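Local atomic coordinates of fructokinase (Silicibacter sp., PDB entry 3C8U), a protein that probably phosphorylates fructose using ATP, as a small P-loop kinase thought to be associated with a fructose transport system. Residues Q9-L12 with E13-P17; L154-M158 with A159-A163; R164-Q167 with R168-H172. All coordinates share one frame; numbering follows the deposited sequence.

The three contacts follow one another along the chain, each between directly adjoining segments, so none closes a long loop and none nests in or crosses another. Near the N terminus, contact 1 lies toward the end of helix 4-14, which packs against strands 150-154 and 203-205 of the parallel sheet. The chain returns to this region at strand 150-154, and contact 2 then carries it out of the sheet into helix 158-171. Contact 3 continues down that same helix, and the two touch where Val156 CG1 packs on Arg164 NH2. Contacts 1 and 3 fall on opposite sides of the chain's centre, their own centres about 36 Å apart.

Contact 1: Q9-L12 with E13-P17; sequences QGVL and ERLDP
The carbonyl oxygen of Gly10 is gripped twice by Arg14, through its side chain and, more weakly, through its backbone. Arg14 NH1 donates to Gly10 O at 3.0 Å, with an N-H...O angle of 156°; the oxygen lies at the edge of the guanidinium and in its plane, whereas NH1 stands above the plane of the carbonyl. The Arg14 chain runs extended from CG to NE and turns only at its end (chi4 70°), which places NH1 at Gly10 O; CG and CD also lie near this oxygen. Arg14 N bonds weakly to it and more firmly to Val11 O, at 3.0 Å. Val11 O also takes a weak bond from Leu15 N, a sharing of i+3 and i+4 donors that marks a loosening last helical turn. One residue earlier in the helix, Glu13 N makes a regular i to i+4 bond to Gln9 O at 3.0 Å. The side chains of this pair cross at about a right angle: Gln9 CG stands anti to the backbone N (chi1 172°) and the chain bends at the next bond, bringing NE2 within 3.0 Å of Glu13 OE2 on its anti side. A water donates to both Leu12 O and Leu15 O as the chain leaves the helix. Val11 CG1 lies alongside Leu15 CD1, and both residues pack on strand 150-154, while Val11 and Leu12 also meet helix 36-48 through Leu46.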
ATOM      1  N   GLN A   9      10.182  -1.413  16.938  1.00 16.43           N
ATOM      2  CA  GLN A   9      10.037  -0.947  18.322  1.00 16.83           C
ATOM      3  C   GLN A   9       9.184   0.318  18.366  1.00 15.58           C
ATOM      4  O   GLN A   9       8.306   0.445  19.212  1.00 15.44           O
ATOM      5  CB  GLN A   9      11.402  -0.716  18.989  1.00 15.42           C
ATOM      6  CG  GLN A   9      11.320  -0.051  20.360  1.00 14.73           C
ATOM      7  CD  GLN A   9      10.631  -0.891  21.454  1.00 19.00           C
ATOM      8  OE1 GLN A   9      10.485  -2.091  21.327  1.00 17.34           O
ATOM      9  NE2 GLN A   9      10.204  -0.237  22.527  1.00 17.46           N
ATOM     10  N   GLY A  10       9.383   1.181  17.375  1.00 16.89           N
ATOM     11  CA  GLY A  10       8.627   2.430  17.283  1.00 17.42           C
ATOM     12  C   GLY A  10       7.146   2.211  17.054  1.00 18.39           C
ATOM     13  O   GLY A  10       6.280   2.877  17.628  1.00 19.34           O
ATOM     14  N   VAL A  11       6.841   1.206  16.241  1.00 17.10           N
ATOM     15  CA  VAL A  11       5.451   0.815  16.007  1.00 17.01           C
ATOM     16  C   VAL A  11       4.859   0.281  17.291  1.00 18.25           C
ATOM     17  O   VAL A  11       3.778   0.708  17.734  1.00 16.52           O
ATOM     18  CB  VAL A  11       5.320  -0.234  14.856  1.00 18.58           C
ATOM     19  CG1 VAL A  11       3.892  -0.823  14.806  1.00 19.82           C
ATOM     20  CG2 VAL A  11       5.713   0.431  13.540  1.00 20.22           C
ATOM     21  N   LEU A  12       5.607  -0.595  17.952  1.00 17.66           N
ATOM     22  CA  LEU A  12       5.097  -1.226  19.174  0.50 16.68           C
ATOM     23  C   LEU A  12       4.751  -0.199  20.262  1.00 17.52           C
ATOM     24  O   LEU A  12       3.752  -0.320  20.968  1.00 16.63           O
ATOM     25  CB  LEU A  12       6.078  -2.254  19.747  0.50 17.27           C
ATOM     26  CG  LEU A  12       6.253  -3.553  18.963  0.50 17.97           C
ATOM     27  CD1 LEU A  12       7.247  -4.469  19.664  0.50 19.64           C
ATOM     28  CD2 LEU A  12       4.922  -4.242  18.794  0.50 20.46           C
ATOM     29  N   GLU A  13       5.586   0.800  20.390  1.00 18.70           N
ATOM     30  CA  GLU A  13       5.441   1.821  21.441  1.00 21.47           C
ATOM     31  C   GLU A  13       4.212   2.648  21.199  1.00 19.49           C
ATOM     32  O   GLU A  13       3.684   3.275  22.110  1.00 17.96           O
ATOM     33  CB  GLU A  13       6.630   2.795  21.477  1.00 18.85           C
ATOM     34  CG  GLU A  13       7.923   2.149  21.831  1.00 28.30           C
ATOM     35  CD  GLU A  13       9.079   3.117  21.712  1.00 29.57           C
ATOM     36  OE1 GLU A  13       8.888   4.220  21.156  1.00 32.06           O
ATOM     37  OE2 GLU A  13      10.172   2.734  22.142  1.00 30.51           O
ATOM     38  N   ARG A  14       3.802   2.685  19.953  1.00 16.66           N
ATOM     39  CA  ARG A  14       2.699   3.561  19.542  1.00 17.55           C
ATOM     40  C   ARG A  14       1.361   2.840  19.492  1.00 18.49           C
ATOM     41  O   ARG A  14       0.296   3.465  19.458  1.00 19.55           O
ATOM     42  CB  ARG A  14       3.008   4.227  18.215  1.00 16.79           C
ATOM     43  CG  ARG A  14       4.124   5.246  18.337  1.00 18.54           C
ATOM     44  CD  ARG A  14       4.481   5.771  16.938  1.00 21.26           C
ATOM     45  NE  ARG A  14       5.409   6.914  16.951  1.00 21.96           N
ATOM     46  CZ  ARG A  14       6.687   6.835  17.283  1.00 26.88           C
ATOM     47  NH1 ARG A  14       7.222   5.683  17.675  1.00 22.97           N
ATOM     48  NH2 ARG A  14       7.436   7.930  17.248  1.00 26.99           N
ATOM     49  N   LEU A  15       1.425   1.520  19.505  1.00 16.51           N
ATOM     50  CA  LEU A  15       0.202   0.688  19.569  1.00 16.62           C
ATOM     51  C   LEU A  15      -0.292   0.669  21.007  1.00 19.57           C
ATOM     52  O   LEU A  15       0.441   0.959  21.923  1.00 22.09           O
ATOM     53  CB  LEU A  15       0.497  -0.727  19.077  1.00 17.73           C
ATOM     54  CG  LEU A  15       0.778  -0.777  17.560  1.00 18.38           C
ATOM     55  CD1 LEU A  15       1.204  -2.190  17.205  1.00 19.05           C
ATOM     56  CD2 LEU A  15      -0.433  -0.297  16.706  1.00 17.75           C
ATOM     57  N   ASP A  16      -1.549   0.340  21.194  1.00 20.32           N
ATOM     58  CA  ASP A  16      -2.187   0.374  22.516  1.00 21.52           C
ATOM     59  C   ASP A  16      -2.652  -1.038  22.837  1.00 21.35           C
ATOM     60  O   ASP A  16      -3.613  -1.521  22.245  1.00 19.10           O
ATOM     61  CB  ASP A  16      -3.388   1.313  22.502  1.00 19.34           C
ATOM     62  CG  ASP A  16      -4.106   1.373  23.829  1.00 23.78           C
ATOM     63  OD1 ASP A  16      -3.709   0.672  24.787  1.00 20.95           O
ATOM     64  OD2 ASP A  16      -5.119   2.101  23.892  1.00 25.43           O
ATOM     65  N   PRO A  17      -1.963  -1.702  23.740  1.00 21.28           N
ATOM     66  CA  PRO A  17      -2.239  -3.100  24.104  1.00 24.73           C
ATOM     67  C   PRO A  17      -3.660  -3.296  24.635  1.00 26.37           C
ATOM     68  O   PRO A  17      -4.200  -4.399  24.575  1.00 28.05           O
ATOM     69  CB  PRO A  17      -1.218  -3.386  25.214  1.00 25.66           C
ATOM     70  CG  PRO A  17      -0.295  -2.265  25.216  1.00 26.58           C
ATOM     71  CD  PRO A  17      -0.888  -1.114  24.547  1.00 25.43           C
TER
HETATM   72  O   HOH W   1       2.412   0.123  23.678  1.00 41.39           O

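Contact 2: L154-M158 with A159-A163; sequences LEVPM and ADLEA
The first torsions of Val156 and Leu161 set their contact: CG1 of Val156 stands anti to its backbone N (chi1 -177°), while CG of Leu161 lies anti to its own carbonyl carbon (chi1 -72°). With these settings Val156 CG1 meets Leu161 CD2 at 3.6 Å, the two side chains running across each other at a slant. The same valine methyl also rests on Asp160 CB, so it spans two successive residues of the first helical turn. An alanine in place of Leu161 would lack everything beyond CB, is likely to leave Val156 CG1 without its apolar mate, and would probably open a gap beside Ala30. Between these side chains the backbone starts helix 158-171, with Pro157 at the N-cap position. Pro157 O accepts from Leu161 N at 2.9 Å, the donor lying nearly in line with the C=O bond, and takes a weak second bond from Asp160 N. This strand-loop-helix connection leaves strand 150-154 of the parallel sheet, whose 2-3-1-4-5 strand order fits a P-loop kinase, and Leu154 and Val156 both touch Ser33 in the probable Walker A loop. The proline ring is met by the Asp160 carboxylate, whose OD2 comes within 3.4 Å of Pro157 CD; a negative charge in this first turn would probably be favoured by the helix dipole. On another side of the turn, selenomethionine Met158 bends so that SE approaches Leu161 CD1 at 4.3 Å and its side chain packs on Leu188 and Ala191. Met158 O receives Glu162 N at 3.0 Å, and the carboxylate of Glu162 reaches on through OE2 to Gln184 NE2.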
ATOM      1  N   LEU A 154       7.088   5.556   3.574  1.00 23.20           N
ATOM      2  CA  LEU A 154       8.301   5.097   2.903  1.00 25.87           C
ATOM      3  C   LEU A 154       8.738   6.197   1.935  1.00 26.41           C
ATOM      4  O   LEU A 154       8.086   6.482   0.957  1.00 25.31           O
ATOM      5  CB  LEU A 154       8.047   3.753   2.201  1.00 25.17           C
ATOM      6  CG  LEU A 154       9.152   3.146   1.335  1.00 32.26           C
ATOM      7  CD1 LEU A 154      10.521   3.246   2.000  1.00 34.99           C
ATOM      8  CD2 LEU A 154       8.804   1.681   0.985  1.00 28.64           C
ATOM      9  N   GLU A 155       9.829   6.860   2.279  1.00 25.86           N
ATOM     10  CA  GLU A 155      10.337   8.004   1.510  1.00 28.95           C
ATOM     11  C   GLU A 155      11.486   7.622   0.577  1.00 28.69           C
ATOM     12  O   GLU A 155      12.550   7.208   1.012  1.00 28.40           O
ATOM     13  CB  GLU A 155      10.834   9.077   2.476  1.00 31.73           C
ATOM     14  CG  GLU A 155      11.091  10.363   1.826  1.00 38.70           C
ATOM     15  CD  GLU A 155       9.821  11.110   1.652  1.00 46.53           C
ATOM     16  OE1 GLU A 155       9.161  11.362   2.681  1.00 51.10           O
ATOM     17  OE2 GLU A 155       9.480  11.429   0.494  1.00 60.36           O
ATOM     18  N   VAL A 156      11.216   7.739  -0.712  1.00 28.74           N
ATOM     19  CA  VAL A 156      12.171   7.401  -1.766  1.00 26.31           C
ATOM     20  C   VAL A 156      12.288   8.572  -2.737  1.00 26.66           C
ATOM     21  O   VAL A 156      11.294   9.048  -3.250  1.00 27.68           O
ATOM     22  CB  VAL A 156      11.744   6.149  -2.550  1.00 26.46           C
ATOM     23  CG1 VAL A 156      12.814   5.781  -3.619  1.00 21.10           C
ATOM     24  CG2 VAL A 156      11.525   5.008  -1.618  1.00 23.12           C
ATOM     25  N   PRO A 157      13.505   9.067  -2.959  1.00 28.03           N
ATOM     26  CA  PRO A 157      13.610  10.161  -3.922  1.00 28.81           C
ATOM     27  C   PRO A 157      13.070   9.829  -5.299  1.00 26.32           C
ATOM     28  O   PRO A 157      13.173   8.700  -5.793  1.00 24.56           O
ATOM     29  CB  PRO A 157      15.112  10.408  -3.992  1.00 30.25           C
ATOM     30  CG  PRO A 157      15.660   9.876  -2.691  1.00 29.89           C
ATOM     31  CD  PRO A 157      14.814   8.694  -2.392  1.00 29.24           C
HETATM   32  N   MSE A 158      12.515  10.854  -5.912  1.00 27.96           N
HETATM   33  CA  MSE A 158      11.906  10.734  -7.233  1.00 28.76           C
HETATM   34  C   MSE A 158      12.847  10.125  -8.255  1.00 28.44           C
HETATM   35  O   MSE A 158      12.414   9.381  -9.145  1.00 24.41           O
HETATM   36  CB  MSE A 158      11.430  12.086  -7.743  1.00 31.71           C
HETATM   37  CG  MSE A 158      10.076  12.477  -7.224  1.00 39.85           C
HETATM   38 SE   MSE A 158       8.662  11.394  -8.047  0.75 50.37          SE
HETATM   39  CE  MSE A 158       9.611  10.619  -9.513  1.00 38.45           C
ATOM     40  N   ALA A 159      14.130  10.456  -8.114  1.00 26.88           N
ATOM     41  CA  ALA A 159      15.144  10.012  -9.063  1.00 27.54           C
ATOM     42  C   ALA A 159      15.313   8.514  -8.934  1.00 26.21           C
ATOM     43  O   ALA A 159      15.433   7.777  -9.909  1.00 25.96           O
ATOM     44  CB  ALA A 159      16.482  10.738  -8.830  1.00 28.32           C
ATOM     45  N   ASP A 160      15.256   8.065  -7.695  1.00 24.98           N
ATOM     46  CA  ASP A 160      15.455   6.651  -7.404  1.00 24.84           C
ATOM     47  C   ASP A 160      14.219   5.868  -7.868  1.00 25.18           C
ATOM     48  O   ASP A 160      14.310   4.752  -8.422  1.00 25.50           O
ATOM     49  CB  ASP A 160      15.766   6.429  -5.913  1.00 26.49           C
ATOM     50  CG  ASP A 160      17.081   7.079  -5.486  1.00 33.20           C
ATOM     51  OD1 ASP A 160      17.905   7.385  -6.375  1.00 42.18           O
ATOM     52  OD2 ASP A 160      17.293   7.299  -4.279  1.00 44.58           O
ATOM     53  N   LEU A 161      13.052   6.461  -7.650  1.00 25.17           N
ATOM     54  CA  LEU A 161      11.787   5.797  -8.079  1.00 23.87           C
ATOM     55  C   LEU A 161      11.811   5.562  -9.577  1.00 22.87           C
ATOM     56  O   LEU A 161      11.398   4.515 -10.098  1.00 22.99           O
ATOM     57  CB  LEU A 161      10.549   6.629  -7.725  1.00 24.60           C
ATOM     58  CG  LEU A 161      10.170   6.704  -6.243  1.00 21.32           C
ATOM     59  CD1 LEU A 161       8.959   7.652  -6.023  1.00 25.92           C
ATOM     60  CD2 LEU A 161       9.888   5.315  -5.658  1.00 22.93           C
ATOM     61  N   GLU A 162      12.324   6.561 -10.270  1.00 24.55           N
ATOM     62  CA  GLU A 162      12.324   6.532 -11.728  1.00 24.56           C
ATOM     63  C   GLU A 162      13.196   5.386 -12.240  1.00 23.22           C
ATOM     64  O   GLU A 162      12.795   4.605 -13.077  1.00 23.82           O
ATOM     65  CB  GLU A 162      12.845   7.850 -12.305  1.00 23.84           C
ATOM     66  CG  GLU A 162      12.516   7.974 -13.763  1.00 32.26           C
ATOM     67  CD  GLU A 162      12.834   9.349 -14.332  1.00 38.99           C
ATOM     68  OE1 GLU A 162      12.807  10.355 -13.583  1.00 42.59           O
ATOM     69  OE2 GLU A 162      13.117   9.418 -15.539  1.00 36.09           O
ATOM     70  N   ALA A 163      14.413   5.341 -11.725  1.00 23.38           N
ATOM     71  CA  ALA A 163      15.380   4.306 -12.105  1.00 22.79           C
ATOM     72  C   ALA A 163      14.814   2.937 -11.841  1.00 23.95           C
ATOM     73  O   ALA A 163      14.986   2.004 -12.610  1.00 23.26           O
ATOM     74  CB  ALA A 163      16.709   4.484 -11.355  1.00 25.61           C
TER
HETATM   75  O   HOH W   2      12.417  11.559 -11.437  1.00 44.90           O

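Contact 3: R164-Q167 with R168-H172; sequences RLVQ and RWLDH
Gln167 and Asp171 form the polar side-chain link, one helical turn apart. Gln167 CG lies opposite the backbone N about the first bond (chi1 -167°), and a bend at the next brings NE2 to 3.0 Å from Asp171 OD1. The acceptor lies in the amide plane, but NE2 approaches from above the carboxylate plane, the two flat groups being turned 43° apart. The backbone supplies regular i to i+4 hydrogen bonds: Arg168 N to Arg164 O, Trp169 N to Leu165 O, Leu170 N to Val166 O and Asp171 N to Gln167 O, the last at 2.8 Å. Leu165 O is additionally approached by Trp169 CD1 at 2.9 Å, obliquely to the indole. A methyl packs on a charged group: Leu165 CD2 lies over the centre of one face of the Arg168 guanidinium, 3.7 Å from CZ, as the two side chains run alongside in the same direction. The methyl thus covers that face while Arg168 NH2 remains directed to its salt-bridge partner, Asp187. On a different side of the helix, Leu170 CD1 touches the Gln167 amide at OE1 and, in a looser apolar contact, Val166 CG1 at 4.2 Å. Leu165 and Trp169 pack on the two helices that follow in the chain: both meet Asp187 at the start of helix 186-195, and together with Val166 they pack on helix 176-184 through Ala183, Ala179, Arg182 and Val180.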
ATOM      1  N   ARG A 164      14.086   2.825 -10.748  1.00 24.04           N
ATOM      2  CA  ARG A 164      13.559   1.519 -10.349  1.00 24.69           C
ATOM      3  C   ARG A 164      12.420   1.110 -11.228  1.00 25.23           C
ATOM      4  O   ARG A 164      12.291  -0.045 -11.608  1.00 26.40           O
ATOM      5  CB  ARG A 164      13.121   1.537  -8.899  1.00 25.71           C
ATOM      6  CG  ARG A 164      14.265   1.761  -8.027  1.00 27.63           C
ATOM      7  CD  ARG A 164      13.931   1.364  -6.638  1.00 41.92           C
ATOM      8  NE  ARG A 164      14.818   1.990  -5.677  1.00 41.72           N
ATOM      9  CZ  ARG A 164      14.502   2.187  -4.406  1.00 43.05           C
ATOM     10  NH1 ARG A 164      13.303   1.816  -3.949  1.00 32.35           N
ATOM     11  NH2 ARG A 164      15.383   2.771  -3.608  1.00 41.94           N
ATOM     12  N   LEU A 165      11.638   2.104 -11.622  1.00 26.53           N
ATOM     13  CA  LEU A 165      10.510   1.886 -12.533  1.00 23.14           C
ATOM     14  C   LEU A 165      10.985   1.535 -13.930  1.00 24.82           C
ATOM     15  O   LEU A 165      10.399   0.687 -14.597  1.00 25.54           O
ATOM     16  CB  LEU A 165       9.564   3.090 -12.549  1.00 24.75           C
ATOM     17  CG  LEU A 165       8.752   3.196 -11.249  1.00 19.84           C
ATOM     18  CD1 LEU A 165       8.053   4.553 -11.084  1.00 24.46           C
ATOM     19  CD2 LEU A 165       7.768   2.058 -11.150  1.00 25.78           C
ATOM     20  N   VAL A 166      12.071   2.159 -14.370  1.00 22.53           N
ATOM     21  CA  VAL A 166      12.582   1.853 -15.723  1.00 24.05           C
ATOM     22  C   VAL A 166      13.062   0.405 -15.743  1.00 23.86           C
ATOM     23  O   VAL A 166      12.725  -0.350 -16.646  1.00 25.20           O
ATOM     24  CB  VAL A 166      13.650   2.837 -16.205  1.00 21.86           C
ATOM     25  CG1 VAL A 166      14.353   2.335 -17.484  1.00 20.56           C
ATOM     26  CG2 VAL A 166      12.997   4.196 -16.467  1.00 22.83           C
ATOM     27  N   GLN A 167      13.793   0.019 -14.714  1.00 25.28           N
ATOM     28  CA  GLN A 167      14.259  -1.374 -14.596  1.00 28.05           C
ATOM     29  C   GLN A 167      13.092  -2.351 -14.628  1.00 32.16           C
ATOM     30  O   GLN A 167      13.151  -3.408 -15.285  1.00 34.06           O
ATOM     31  CB  GLN A 167      15.107  -1.606 -13.348  1.00 27.50           C
ATOM     32  CG  GLN A 167      15.859  -2.967 -13.382  1.00 28.66           C
ATOM     33  CD  GLN A 167      16.744  -3.149 -14.630  1.00 27.27           C
ATOM     34  OE1 GLN A 167      17.696  -2.395 -14.851  1.00 31.74           O
ATOM     35  NE2 GLN A 167      16.437  -4.168 -15.440  1.00 19.91           N
ATOM     36  N   ARG A 168      12.018  -1.959 -13.967  1.00 33.52           N
ATOM     37  CA  ARG A 168      10.815  -2.806 -13.907  1.00 35.09           C
ATOM     38  C   ARG A 168      10.359  -3.105 -15.313  1.00 31.49           C
ATOM     39  O   ARG A 168      10.127  -4.242 -15.689  1.00 31.13           O
ATOM     40  CB  ARG A 168       9.687  -2.137 -13.098  1.00 36.42           C
ATOM     41  CG  ARG A 168       8.332  -2.817 -13.226  1.00 44.68           C
ATOM     42  CD  ARG A 168       7.458  -2.540 -11.996  1.00 52.52           C
ATOM     43  NE  ARG A 168       6.434  -1.513 -12.222  1.00 55.28           N
ATOM     44  CZ  ARG A 168       5.713  -0.959 -11.244  1.00 54.96           C
ATOM     45  NH1 ARG A 168       5.925  -1.311  -9.981  1.00 54.80           N
ATOM     46  NH2 ARG A 168       4.800  -0.039 -11.517  1.00 49.41           N
ATOM     47  N   TRP A 169      10.311  -2.060 -16.112  1.00 29.86           N
ATOM     48  CA  TRP A 169       9.779  -2.158 -17.456  1.00 29.64           C
ATOM     49  C   TRP A 169      10.773  -2.851 -18.382  1.00 29.67           C
ATOM     50  O   TRP A 169      10.395  -3.509 -19.368  1.00 28.93           O
ATOM     51  CB  TRP A 169       9.325  -0.792 -17.962  1.00 31.93           C
ATOM     52  CG  TRP A 169       8.091  -0.400 -17.237  1.00 36.64           C
ATOM     53  CD1 TRP A 169       7.974   0.519 -16.233  1.00 37.90           C
ATOM     54  CD2 TRP A 169       6.808  -1.003 -17.382  1.00 39.90           C
ATOM     55  NE1 TRP A 169       6.677   0.549 -15.771  1.00 40.16           N
ATOM     56  CE2 TRP A 169       5.940  -0.372 -16.464  1.00 43.22           C
ATOM     57  CE3 TRP A 169       6.299  -2.004 -18.215  1.00 39.57           C
ATOM     58  CZ2 TRP A 169       4.581  -0.707 -16.359  1.00 41.17           C
ATOM     59  CZ3 TRP A 169       4.945  -2.332 -18.114  1.00 48.80           C
ATOM     60  CH2 TRP A 169       4.106  -1.686 -17.190  1.00 44.34           C
ATOM     61  N   LEU A 170      12.046  -2.755 -18.013  1.00 29.70           N
ATOM     62  CA  LEU A 170      13.109  -3.420 -18.776  1.00 28.83           C
ATOM     63  C   LEU A 170      12.955  -4.935 -18.555  1.00 30.99           C
ATOM     64  O   LEU A 170      13.065  -5.739 -19.471  1.00 33.12           O
ATOM     65  CB  LEU A 170      14.501  -2.954 -18.355  1.00 27.34           C
ATOM     66  CG  LEU A 170      14.995  -1.601 -18.871  1.00 23.50           C
ATOM     67  CD1 LEU A 170      16.381  -1.253 -18.258  1.00 17.20           C
ATOM     68  CD2 LEU A 170      15.036  -1.621 -20.382  1.00 21.69           C
ATOM     69  N   ASP A 171      12.662  -5.290 -17.322  1.00 35.72           N
ATOM     70  CA  ASP A 171      12.446  -6.704 -16.942  1.00 37.74           C
ATOM     71  C   ASP A 171      11.289  -7.300 -17.740  1.00 40.57           C
ATOM     72  O   ASP A 171      11.293  -8.467 -18.127  1.00 42.99           O
ATOM     73  CB  ASP A 171      12.197  -6.837 -15.438  1.00 37.26           C
ATOM     74  CG  ASP A 171      13.455  -6.579 -14.622  1.00 40.02           C
ATOM     75  OD1 ASP A 171      14.535  -6.452 -15.239  1.00 33.03           O
ATOM     76  OD2 ASP A 171      13.366  -6.491 -13.376  1.00 47.16           O
ATOM     77  N   HIS A 172      10.326  -6.446 -18.005  1.00 41.63           N
ATOM     78  CA  HIS A 172       9.114  -6.822 -18.714  1.00 42.94           C
ATOM     79  C   HIS A 172       9.417  -7.016 -20.199  1.00 41.86           C
ATOM     80  O   HIS A 172       8.580  -7.480 -20.966  1.00 44.46           O
ATOM     81  CB  HIS A 172       8.015  -5.785 -18.497  1.00 43.98           C
ATOM     82  CG  HIS A 172       6.642  -6.343 -18.648  1.00 53.72           C
ATOM     83  ND1 HIS A 172       5.602  -5.637 -19.215  1.00 60.82           N
ATOM     84  CD2 HIS A 172       6.146  -7.563 -18.338  1.00 58.98           C
ATOM     85  CE1 HIS A 172       4.520  -6.392 -19.231  1.00 62.70           C
ATOM     86  NE2 HIS A 172       4.822  -7.566 -18.708  1.00 63.84           N
TER